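Local coordinates for protein peptidoglycan glycosyltransferase (Eggerthella lenta, PDB 4MNR) that is a penicillin-binding protein whose main domain shares the fold of serine beta-lactamases, an antiparallel sheet packed between helices, at residues 122-127 with 427-432; 412-417 with 438-443; 127-132 with 173-178; 115-120 with 141-146; 179-184 with 319-324. All coordinates share one frame; numbering follows the deposited sequence. Where two conformers were deposited one is given.

Contact 1 of 5, residues 122-127 with 427-432; sequences QDALAG and VAIVIE
L125 and I431 bring methyl groups to two peptide carbonyls, the flat groups met in an interface without rings or side-chain amides. L125 CD2 lies 4.1 Å from V430 O, and I431 CD1 approaches A124 O at 4.3 Å, both loose contacts. The tightest meeting is between L125 CD2 and I431 CD1, 3.6 Å apart, where two branched side chains cross obliquely. I431 is folded at both torsions (chi1 -56°, chi2 -65°), which brings its terminal methyl to the helix although CB does not aim that way. I429 does the reverse: with chi1 and chi2 both extended, it runs straight out from the strand, and CD1 reaches A124 CB at 4.0 Å and L125 CD2 at 4.2 Å. CD1 of I429 thus meets both helix residues from the strand side. The pairing is the C-terminal part of helix 115-125 packed on strand 425-431 of the five-stranded antiparallel sheet, a helix-on-sheet layer of the penicillin-binding domain. Helix 438-453 shares this layer: V446 touches A124, while K442 and A443 touch I429. L125 also rests on A146 and A148 of the edge strand 142-148, so its side chain spans several strands. V430 points CB away from the helix, to the other face of the sheet, where V321 and Y181 receive it.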
# COMPACT_ATOMS: atom_id res chain seq x y z
N GLN A 122 8.44 10.39 -2.35
CA GLN A 122 7.82 11.59 -2.91
C GLN A 122 8.36 11.92 -4.29
O GLN A 122 7.61 12.33 -5.18
CB GLN A 122 7.98 12.77 -1.95
CG GLN A 122 7.29 12.53 -0.63
CD GLN A 122 7.39 13.71 0.33
OE1 GLN A 122 7.16 13.55 1.53
NE2 GLN A 122 7.67 14.90 -0.20
N ASP A 123 9.67 11.72 -4.49
CA ASP A 123 10.27 11.98 -5.80
C ASP A 123 9.71 11.04 -6.87
O ASP A 123 9.57 11.43 -8.04
CB ASP A 123 11.79 11.84 -5.74
CG ASP A 123 12.46 12.97 -4.95
OD1 ASP A 123 11.83 14.01 -4.68
OD2 ASP A 123 13.66 12.81 -4.62
N ALA A 124 9.41 9.80 -6.47
CA ALA A 124 8.85 8.80 -7.37
C ALA A 124 7.48 9.25 -7.87
O ALA A 124 7.12 9.00 -9.02
CB ALA A 124 8.74 7.46 -6.68
N LEU A 125 6.75 9.96 -7.01
CA LEU A 125 5.39 10.40 -7.33
C LEU A 125 5.32 11.81 -7.90
O LEU A 125 4.23 12.27 -8.26
CB LEU A 125 4.54 10.39 -6.06
CG LEU A 125 4.40 9.04 -5.34
CD1 LEU A 125 3.70 9.24 -4.01
CD2 LEU A 125 3.64 8.10 -6.23
N ALA A 126 6.45 12.51 -7.98
CA ALA A 126 6.43 13.92 -8.35
C ALA A 126 5.78 14.16 -9.72
O ALA A 126 6.17 13.56 -10.71
CB ALA A 126 7.84 14.50 -8.31
N GLY A 127 4.77 15.03 -9.75
CA GLY A 127 4.09 15.35 -11.00
C GLY A 127 3.03 14.33 -11.38
O GLY A 127 2.41 14.44 -12.44
N VAL A 427 8.08 -2.31 -0.55
CA VAL A 427 7.51 -1.08 -1.13
C VAL A 427 6.24 -1.38 -1.93
O VAL A 427 6.20 -2.33 -2.70
CB VAL A 427 8.52 -0.36 -2.05
CG1 VAL A 427 7.91 0.94 -2.59
CG2 VAL A 427 9.82 -0.05 -1.32
N ALA A 428 5.20 -0.56 -1.74
CA ALA A 428 3.98 -0.63 -2.55
C ALA A 428 3.78 0.75 -3.15
O ALA A 428 3.88 1.76 -2.44
CB ALA A 428 2.76 -1.01 -1.70
N ILE A 429 3.53 0.81 -4.45
CA ILE A 429 3.36 2.10 -5.10
C ILE A 429 2.27 1.97 -6.15
O ILE A 429 2.17 0.95 -6.83
CB ILE A 429 4.69 2.59 -5.74
CG1 ILE A 429 4.52 3.96 -6.40
CG2 ILE A 429 5.21 1.61 -6.75
CD1 ILE A 429 5.88 4.64 -6.72
N VAL A 430 1.42 3.00 -6.24
CA VAL A 430 0.47 3.07 -7.34
C VAL A 430 0.63 4.42 -8.02
O VAL A 430 0.73 5.47 -7.36
CB VAL A 430 -1.01 2.86 -6.90
CG1 VAL A 430 -1.42 3.90 -5.86
CG2 VAL A 430 -1.93 2.90 -8.14
N ILE A 431 0.72 4.40 -9.34
CA ILE A 431 0.72 5.62 -10.13
C ILE A 431 -0.57 5.66 -10.94
O ILE A 431 -0.76 4.86 -11.85
CB ILE A 431 1.90 5.64 -11.14
CG1 ILE A 431 3.23 5.45 -10.42
CG2 ILE A 431 1.88 6.94 -11.94
CD1 ILE A 431 3.60 6.57 -9.51
N GLU A 432 -1.46 6.60 -10.62
CA GLU A 432 -2.73 6.67 -11.35
C GLU A 432 -2.54 7.10 -12.82
O GLU A 432 -1.73 7.99 -13.12
CB GLU A 432 -3.71 7.62 -10.67
CG GLU A 432 -4.09 7.20 -9.25
CD GLU A 432 -4.99 8.20 -8.56
OE1 GLU A 432 -5.88 8.78 -9.23
OE2 GLU A 432 -4.80 8.41 -7.35

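Contact 2 of 5, residues 412-417 with 438-443; sequences SWFVGM and VGTAKA
V438 opens helix 438-453 against S412, its CG1 methyl 3.6 Å from S412 CB. At G439 the backbone takes over: G439 N donates to S412 OG at 2.8 Å with an N-H...O angle of 158°, so the serine hydroxyl receives an amide of the first helical turn. The OG is placed there by a first torsion that sets it anti to its own backbone N (chi1 -178°). The G439 backbone lies close against the strand, its CA facing W413 C and standing 4.7 Å from W413 CA. T440 adds a polar bridge and an apolar flank. One water is hydrogen-bonded to S412 OG and to T440 OG1 (2.8 Å) and donates to W413 O at 2.8 Å, tying the serine and threonine hydroxyls to the strand backbone. T440 OG1 is also 3.5 Å from F414 CD1, with CG2 alongside the same part of the ring. A443 CB lies 3.4 Å from F414 CD2; T440 and A443, one turn apart, thus both meet the ring from the helix side. The short axes of strand and helix come within 6.1 Å and make an angle of 44°. Around them, I429 of strand 425-431 lies beside A443, T401 of strand 398-406 beside F414 and T440, and on the other face of the sheet W413 packs against V321 and M324 of helix 321-332.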
# COMPACT_ATOMS: atom_id res chain seq x y z
N SER A 412 -0.94 2.03 -12.54
CA SER A 412 0.25 1.21 -12.59
C SER A 412 0.79 0.95 -11.19
O SER A 412 1.04 1.89 -10.43
CB SER A 412 1.32 1.90 -13.46
OG SER A 412 2.48 1.08 -13.56
N TRP A 413 0.95 -0.33 -10.84
CA TRP A 413 1.31 -0.74 -9.49
C TRP A 413 2.61 -1.53 -9.43
O TRP A 413 2.99 -2.21 -10.39
CB TRP A 413 0.27 -1.73 -8.95
CG TRP A 413 -1.02 -1.20 -8.48
CD1 TRP A 413 -2.14 -0.97 -9.22
CD2 TRP A 413 -1.36 -0.90 -7.12
NE1 TRP A 413 -3.15 -0.51 -8.41
CE2 TRP A 413 -2.70 -0.47 -7.12
CE3 TRP A 413 -0.66 -0.95 -5.91
CZ2 TRP A 413 -3.35 -0.09 -5.94
CZ3 TRP A 413 -1.30 -0.57 -4.75
CH2 TRP A 413 -2.63 -0.14 -4.78
N PHE A 414 3.27 -1.50 -8.27
CA PHE A 414 4.27 -2.51 -7.95
C PHE A 414 4.26 -2.76 -6.46
O PHE A 414 4.17 -1.81 -5.69
CB PHE A 414 5.66 -2.04 -8.35
CG PHE A 414 6.73 -3.07 -8.12
CD1 PHE A 414 6.90 -4.13 -9.00
CD2 PHE A 414 7.58 -2.98 -7.02
CE1 PHE A 414 7.91 -5.07 -8.80
CE2 PHE A 414 8.60 -3.91 -6.82
CZ PHE A 414 8.75 -4.95 -7.70
N VAL A 415 4.34 -4.02 -6.06
CA VAL A 415 4.58 -4.38 -4.66
C VAL A 415 5.81 -5.27 -4.67
O VAL A 415 5.85 -6.27 -5.40
CB VAL A 415 3.39 -5.13 -4.04
CG1 VAL A 415 3.73 -5.59 -2.63
CG2 VAL A 415 2.16 -4.25 -4.03
N GLY A 416 6.84 -4.93 -3.91
CA GLY A 416 8.05 -5.73 -3.94
C GLY A 416 8.85 -5.62 -2.67
O GLY A 416 8.49 -4.89 -1.76
N MSE A 417 9.96 -6.34 -2.64
CA MSE A 417 10.72 -6.51 -1.41
C MSE A 417 12.16 -6.83 -1.75
O MSE A 417 12.45 -7.39 -2.82
CB MSE A 417 10.13 -7.66 -0.60
CG MSE A 417 10.18 -8.98 -1.34
SE MSE A 417 8.91 -10.32 -0.71
CE MSE A 417 7.29 -9.42 -1.31
N VAL A 438 5.20 1.82 -15.32
CA VAL A 438 5.83 2.97 -14.65
C VAL A 438 5.93 2.76 -13.14
O VAL A 438 6.89 3.23 -12.49
CB VAL A 438 5.14 4.31 -15.01
CG1 VAL A 438 3.73 4.39 -14.44
CG2 VAL A 438 5.98 5.50 -14.53
N GLY A 439 4.96 2.05 -12.57
CA GLY A 439 4.97 1.77 -11.15
C GLY A 439 6.22 1.00 -10.77
O GLY A 439 6.88 1.31 -9.78
N THR A 440 6.56 0.02 -11.59
CA THR A 440 7.72 -0.82 -11.35
C THR A 440 9.01 -0.02 -11.48
O THR A 440 9.93 -0.17 -10.67
CB THR A 440 7.74 -1.97 -12.34
OG1 THR A 440 6.50 -2.69 -12.22
CG2 THR A 440 8.92 -2.91 -12.07
N ALA A 441 9.07 0.83 -12.50
CA ALA A 441 10.25 1.65 -12.73
C ALA A 441 10.48 2.64 -11.58
O ALA A 441 11.61 2.87 -11.15
CB ALA A 441 10.12 2.40 -14.05
N LYS A 442 9.40 3.23 -11.08
CA LYS A 442 9.54 4.16 -9.97
C LYS A 442 9.86 3.46 -8.66
O LYS A 442 10.61 3.99 -7.84
CB LYS A 442 8.28 5.02 -9.81
CG LYS A 442 8.05 5.96 -10.98
CD LYS A 442 9.23 6.87 -11.23
CE LYS A 442 8.88 7.95 -12.23
NZ LYS A 442 10.07 8.77 -12.55
N ALA A 443 9.30 2.27 -8.45
CA ALA A 443 9.58 1.49 -7.25
C ALA A 443 11.07 1.18 -7.16
O ALA A 443 11.61 1.09 -6.06
CB ALA A 443 8.79 0.20 -7.26
O HOH W 1 4.04 -1.51 -12.89

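Contact 3 of 5, residues 127-132 with 173-178; sequences GRKGAC and VDRAAG
R175 lays its side chain along G130 and K129, beginning with CB, which is 3.6 Å from G130 O. The chain then runs extended from CG to NE, and CD comes within 3.4 Å of the same carbonyl oxygen, so the aliphatic part follows the backbone of G130. At NE the partner changes to K129, whose CG is 3.3 Å away. K129 CG lies over one face of the guanidinium, offset toward its rim, and CD continues to NH2 at 3.2 Å. The aliphatic stem of the lysine, bent at chi2 and chi3, therefore covers part of a flat cation, while its NZ stays 4.7 Å from R175 NH2. The guanidinium nitrogens have other partners: NE forms a salt bridge with E432 OE2, and NH2 bonds to S170 OG. Those bonds probably fix the rotation of the group, and E432 would offset part of the local positive charge. The contact joins strand 130-135, an inner strand of the antiparallel sheet, to the loop that leads from helix 156-165 to helix 188-197. Next along the strand, A131 CB packs against the loop backbone, 3.5 Å from R175 O and 3.9 Å from A176 CB. The loop is shaped by an Asx motif in which A177 N donates to D174 OD1 at 2.9 Å from above the carboxylate plane, almost straight at 171°. A176 in turn rests on M145 of strand 142-148.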
# COMPACT_ATOMS: atom_id res chain seq x y z
N GLY A 127 4.77 15.03 -9.75
CA GLY A 127 4.09 15.35 -11.00
C GLY A 127 3.03 14.33 -11.38
O GLY A 127 2.41 14.44 -12.44
N ARG A 128 2.81 13.36 -10.49
CA ARG A 128 1.83 12.31 -10.74
C ARG A 128 0.74 12.35 -9.68
O ARG A 128 0.80 13.12 -8.72
CB ARG A 128 2.49 10.94 -10.63
CG ARG A 128 3.82 10.83 -11.34
CD ARG A 128 3.64 10.07 -12.62
NE ARG A 128 4.88 9.90 -13.37
CZ ARG A 128 4.93 9.25 -14.52
NH1 ARG A 128 3.82 8.72 -15.01
NH2 ARG A 128 6.08 9.12 -15.17
N LYS A 129 -0.27 11.51 -9.87
CA LYS A 129 -1.27 11.23 -8.86
C LYS A 129 -1.03 9.79 -8.39
O LYS A 129 -0.89 8.87 -9.21
CB LYS A 129 -2.64 11.34 -9.50
CG LYS A 129 -3.76 11.61 -8.54
CD LYS A 129 -4.82 12.44 -9.25
CE LYS A 129 -4.21 13.73 -9.77
NZ LYS A 129 -5.24 14.68 -10.29
N GLY A 130 -0.99 9.58 -7.09
CA GLY A 130 -0.80 8.23 -6.58
C GLY A 130 -0.26 8.21 -5.17
O GLY A 130 -0.39 9.18 -4.42
N ALA A 131 0.35 7.09 -4.79
CA ALA A 131 0.81 6.94 -3.42
C ALA A 131 1.88 5.89 -3.32
O ALA A 131 1.97 4.99 -4.16
CB ALA A 131 -0.35 6.57 -2.51
N CYS A 132 2.68 5.99 -2.26
CA CYS A 132 3.75 5.03 -2.02
C CYS A 132 3.91 4.77 -0.53
O CYS A 132 3.91 5.72 0.26
CB CYS A 132 5.05 5.58 -2.61
SG CYS A 132 6.48 4.50 -2.35
N VAL A 173 -6.20 14.98 -0.45
CA VAL A 173 -6.59 13.58 -0.27
C VAL A 173 -5.41 12.73 0.16
O VAL A 173 -4.35 12.77 -0.45
CB VAL A 173 -7.22 13.00 -1.55
CG1 VAL A 173 -7.50 11.51 -1.39
CG2 VAL A 173 -8.50 13.76 -1.91
N ASP A 174 -5.60 11.96 1.23
CA ASP A 174 -4.60 10.98 1.67
C ASP A 174 -4.74 9.74 0.80
O ASP A 174 -5.66 8.94 0.98
CB ASP A 174 -4.82 10.63 3.15
CG ASP A 174 -3.80 9.62 3.69
OD1 ASP A 174 -3.23 8.82 2.92
OD2 ASP A 174 -3.56 9.63 4.91
N ARG A 175 -3.85 9.58 -0.17
CA ARG A 175 -3.95 8.45 -1.07
C ARG A 175 -3.26 7.20 -0.57
O ARG A 175 -3.53 6.11 -1.06
CB ARG A 175 -3.40 8.82 -2.45
CG ARG A 175 -4.33 9.75 -3.23
CD ARG A 175 -3.70 10.13 -4.57
NE ARG A 175 -4.71 10.65 -5.49
CZ ARG A 175 -5.18 11.89 -5.48
NH1 ARG A 175 -4.71 12.78 -4.61
NH2 ARG A 175 -6.13 12.24 -6.34
N ALA A 176 -2.32 7.36 0.36
CA ALA A 176 -1.53 6.22 0.83
C ALA A 176 -2.25 5.33 1.83
O ALA A 176 -2.07 4.10 1.83
CB ALA A 176 -0.19 6.71 1.42
N ALA A 177 -3.01 5.95 2.72
CA ALA A 177 -3.74 5.22 3.75
C ALA A 177 -5.24 5.37 3.57
O ALA A 177 -6.00 4.49 3.95
CB ALA A 177 -3.34 5.70 5.12
N GLY A 178 -5.65 6.50 2.99
CA GLY A 178 -7.04 6.94 3.07
C GLY A 178 -7.97 6.67 1.90
O GLY A 178 -9.14 7.06 1.95

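Contact 4 of 5, residues 115-120 with 141-146; sequences SKIQQA and AILAMA
Q118 pairs its side-chain amide with both backbone polar groups of M145, an unusual pair of hydrogen bonds from one helix side chain to both peptide groups of a strand residue. M145 N donates to Q118 OE1 at 2.9 Å, and Q118 NE2 donates to M145 O, also at 2.9 Å; both bonds are nearly straight. They differ in direction: M145 N is tilted only 19° from the Q118 carbonyl plane, whereas NE2 stands 64° out of the M145 carbonyl plane. Q118 reaches the strand because CG is anti to its backbone N and the chain then bends at chi2. The second N-H of NE2 is probably the one used by Q122 OE1, one helical turn on. Strand 142-148 is an outermost strand of the sheet, and Q118 probably takes the place of a further strand at M145. The strand also carries a classic beta bulge, L143 and A144 both facing V134, and turns a corner at L143. Apolar contacts flank the amide: I117 CG2 meets A144 CB at 3.8 Å, and I117 CD1 lies 4.2 Å from L143 CB. A146 CB sits 3.8 Å from Q118 NE2, while A144 CB is tucked 3.7 Å from Q118 OE1. Helix 115-120 and strand 144-146 run at 33° to each other. Helix 438-453 adds A450 and V453 against I117.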
# COMPACT_ATOMS: atom_id res chain seq x y z
N SER A 115 13.66 10.29 6.73
CA SER A 115 13.48 11.43 5.83
C SER A 115 13.98 11.18 4.41
O SER A 115 13.40 11.69 3.46
CB SER A 115 14.10 12.70 6.41
OG SER A 115 15.51 12.59 6.48
N LYS A 116 15.03 10.37 4.25
CA LYS A 116 15.60 10.12 2.93
C LYS A 116 14.73 9.15 2.12
O LYS A 116 14.54 9.33 0.91
CB LYS A 116 17.04 9.60 3.02
CG LYS A 116 18.01 10.61 3.60
CD LYS A 116 19.38 9.98 3.84
CE LYS A 116 19.97 9.39 2.56
NZ LYS A 116 21.30 8.75 2.79
N ILE A 117 14.21 8.12 2.79
CA ILE A 117 13.31 7.19 2.13
C ILE A 117 12.00 7.90 1.79
O ILE A 117 11.44 7.73 0.72
CB ILE A 117 13.06 5.93 2.99
CG1 ILE A 117 14.40 5.25 3.29
CG2 ILE A 117 12.16 4.94 2.26
CD1 ILE A 117 14.27 4.02 4.19
N GLN A 118 11.54 8.74 2.72
CA GLN A 118 10.34 9.53 2.48
C GLN A 118 10.51 10.43 1.25
O GLN A 118 9.63 10.50 0.40
CB GLN A 118 10.02 10.39 3.71
CG GLN A 118 8.78 11.28 3.53
CD GLN A 118 7.49 10.50 3.51
OE1 GLN A 118 7.37 9.45 4.13
NE2 GLN A 118 6.49 11.04 2.81
N GLN A 119 11.67 11.07 1.13
CA GLN A 119 11.91 11.95 -0.01
C GLN A 119 11.95 11.13 -1.31
O GLN A 119 11.45 11.59 -2.35
CB GLN A 119 13.22 12.74 0.16
CG GLN A 119 13.42 13.79 -0.92
CD GLN A 119 12.32 14.82 -0.91
OE1 GLN A 119 12.09 15.47 0.12
NE2 GLN A 119 11.63 14.97 -2.03
N ALA A 120 12.53 9.94 -1.26
CA ALA A 120 12.58 9.10 -2.46
C ALA A 120 11.18 8.70 -2.89
O ALA A 120 10.87 8.69 -4.08
CB ALA A 120 13.44 7.85 -2.22
N ALA A 141 6.93 -1.26 10.97
CA ALA A 141 7.22 0.18 10.97
C ALA A 141 7.11 0.76 9.58
O ALA A 141 7.60 0.19 8.61
CB ALA A 141 8.61 0.46 11.55
N ILE A 142 6.47 1.92 9.49
CA ILE A 142 6.34 2.64 8.22
C ILE A 142 7.52 3.59 8.01
O ILE A 142 7.70 4.57 8.74
CB ILE A 142 5.01 3.38 8.16
CG1 ILE A 142 3.87 2.35 8.15
CG2 ILE A 142 4.93 4.23 6.91
CD1 ILE A 142 2.57 2.94 8.23
N LEU A 143 8.34 3.27 7.01
CA LEU A 143 9.56 4.05 6.75
C LEU A 143 9.31 5.23 5.81
O LEU A 143 10.06 6.20 5.82
CB LEU A 143 10.65 3.14 6.14
CG LEU A 143 10.95 1.84 6.92
CD1 LEU A 143 12.04 1.04 6.22
CD2 LEU A 143 11.37 2.12 8.36
N ALA A 144 8.27 5.12 4.97
CA ALA A 144 7.83 6.22 4.11
C ALA A 144 6.34 6.06 3.81
O ALA A 144 5.84 4.95 3.68
CB ALA A 144 8.63 6.27 2.79
N MSE A 145 5.64 7.18 3.70
CA MSE A 145 4.23 7.17 3.36
C MSE A 145 3.97 8.48 2.65
O MSE A 145 4.01 9.55 3.26
CB MSE A 145 3.36 7.01 4.62
CG MSE A 145 1.87 7.02 4.35
SE MSE A 145 0.86 6.47 5.93
CE MSE A 145 0.73 4.60 5.51
N ALA A 146 3.77 8.40 1.33
CA ALA A 146 3.64 9.60 0.47
C ALA A 146 2.39 9.56 -0.40
O ALA A 146 2.01 8.51 -0.91
CB ALA A 146 4.86 9.76 -0.42

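Contact 5 of 5, residues 179-184 with 319-324; sequences SLYAPG and ATVLEM
Y181 and A319 form a single antiparallel bridge, a hydrogen-bonded pair in which each residue uses both its N-H and its carbonyl. Y181 N donates to A319 O at 2.8 Å, and A319 N donates to Y181 O at 2.8 Å. Beside this pair T320 CA makes a CA-H...O contact with S179 O at 3.5 Å. A water continues the link beyond the bridge: it donates to S179 O at 2.7 Å and accepts from V321 N at 2.9 Å, meeting an amide of the first helical turn. T320 is the N-cap of helix 321-332, its OG1 taking E323 N at 3.0 Å, because chi1 58° sets OG1 between backbone N and carbonyl carbon. The bridge joins the residue before the N-cap to the loop 179-184, which leads into the Ser-X-X-Lys signature of penicillin-binding proteins. Among the side chains, the Y181 ring has A319 O at its edge, near its plane, and V321 CG2 4.0 Å from CE2. Its hydroxyl bonds to E432. L180 CD2 reaches over the A319-T320 peptide toward T320 CG2. P183 CB touches the selenium of M324 at 4.0 Å; M324 points its CB at the loop and is bent at chi2 and chi3. W413 of the sheet packs on Y181, V321 and M324.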
# COMPACT_ATOMS: atom_id res chain seq x y z
N SER A 179 -7.46 5.99 0.88
CA SER A 179 -8.17 5.81 -0.39
C SER A 179 -8.19 4.34 -0.86
O SER A 179 -7.17 3.67 -0.83
CB SER A 179 -7.50 6.66 -1.47
OG SER A 179 -7.61 8.04 -1.16
N LEU A 180 -9.35 3.86 -1.32
CA LEU A 180 -9.43 2.52 -1.90
C LEU A 180 -9.13 2.52 -3.39
O LEU A 180 -9.66 3.35 -4.13
CB LEU A 180 -10.81 1.89 -1.69
CG LEU A 180 -11.16 1.53 -0.25
CD1 LEU A 180 -12.59 0.99 -0.20
CD2 LEU A 180 -10.17 0.53 0.31
N TYR A 181 -8.35 1.55 -3.82
CA TYR A 181 -8.01 1.37 -5.23
C TYR A 181 -8.31 -0.06 -5.67
O TYR A 181 -8.26 -0.98 -4.85
CB TYR A 181 -6.52 1.59 -5.45
CG TYR A 181 -6.00 3.01 -5.35
CD1 TYR A 181 -5.99 3.84 -6.47
CD2 TYR A 181 -5.49 3.51 -4.16
CE1 TYR A 181 -5.51 5.13 -6.41
CE2 TYR A 181 -5.01 4.81 -4.09
CZ TYR A 181 -5.02 5.61 -5.21
OH TYR A 181 -4.54 6.90 -5.17
N ALA A 182 -8.58 -0.26 -6.95
CA ALA A 182 -8.50 -1.62 -7.50
C ALA A 182 -7.03 -1.99 -7.60
O ALA A 182 -6.24 -1.23 -8.18
CB ALA A 182 -9.13 -1.66 -8.87
N PRO A 183 -6.64 -3.15 -7.06
CA PRO A 183 -5.21 -3.48 -7.05
C PRO A 183 -4.74 -4.09 -8.37
O PRO A 183 -3.53 -4.19 -8.60
CB PRO A 183 -5.09 -4.51 -5.93
CG PRO A 183 -6.44 -5.20 -5.92
CD PRO A 183 -7.44 -4.10 -6.25
N GLY A 184 -5.69 -4.52 -9.20
CA GLY A 184 -5.33 -5.20 -10.42
C GLY A 184 -4.42 -6.39 -10.13
O GLY A 184 -4.51 -7.04 -9.08
N ALA A 319 -8.50 -2.05 -2.32
CA ALA A 319 -7.52 -2.03 -1.25
C ALA A 319 -6.89 -0.66 -1.11
O ALA A 319 -6.78 0.09 -2.09
CB ALA A 319 -6.43 -3.05 -1.52
N THR A 320 -6.43 -0.35 0.10
CA THR A 320 -5.56 0.81 0.26
C THR A 320 -4.14 0.46 -0.14
O THR A 320 -3.79 -0.71 -0.22
CB THR A 320 -5.56 1.29 1.71
OG1 THR A 320 -5.14 0.23 2.58
CG2 THR A 320 -6.93 1.74 2.12
N VAL A 321 -3.30 1.47 -0.38
CA VAL A 321 -1.90 1.20 -0.69
C VAL A 321 -1.23 0.56 0.54
O VAL A 321 -0.40 -0.34 0.42
CB VAL A 321 -1.18 2.48 -1.14
CG1 VAL A 321 0.28 2.18 -1.48
CG2 VAL A 321 -1.92 3.06 -2.35
N LEU A 322 -1.64 1.01 1.72
CA LEU A 322 -1.16 0.41 2.97
C LEU A 322 -1.48 -1.09 3.02
O LEU A 322 -0.60 -1.89 3.38
CB LEU A 322 -1.79 1.13 4.17
CG LEU A 322 -1.46 0.55 5.54
CD1 LEU A 322 0.05 0.53 5.81
CD2 LEU A 322 -2.19 1.33 6.64
N GLU A 323 -2.70 -1.46 2.64
CA GLU A 323 -3.08 -2.87 2.61
C GLU A 323 -2.20 -3.65 1.64
O GLU A 323 -1.75 -4.75 1.95
CB GLU A 323 -4.55 -3.05 2.24
CG GLU A 323 -4.94 -4.49 1.87
CD GLU A 323 -4.82 -5.47 3.04
OE1 GLU A 323 -5.06 -5.09 4.21
OE2 GLU A 323 -4.47 -6.65 2.79
N MSE A 324 -1.93 -3.09 0.47
CA MSE A 324 -1.07 -3.80 -0.48
C MSE A 324 0.36 -3.94 0.01
O MSE A 324 1.03 -4.92 -0.26
CB MSE A 324 -1.14 -3.19 -1.89
CG MSE A 324 -2.54 -3.24 -2.49
SE MSE A 324 -3.40 -5.00 -2.36
CE MSE A 324 -2.08 -6.06 -3.33
O HOH W 2 -4.64 3.97 0.09

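All five contacts are largely buried and meet around one antiparallel sheet. Contacts 1, 2 and 4 hold helices 115-125 and 438-453 to one face or edge, contacts 1 and 4 sharing the first helix; contacts 3 and 5 bring in the loop before helix 188-197, and contact 5 the helix of the opposite face. Contact 1 is purely apolar, whereas contacts 2 and 4 add side-chain bonds to backbone groups, and contact 5 relies on backbone pairing. Contact 3, rimmed by the partly exposed K129, has the charged chemistry. E432 joins three of them, bonding R175 of contact 3 and Y181 of contact 5 from the strand end of contact 1.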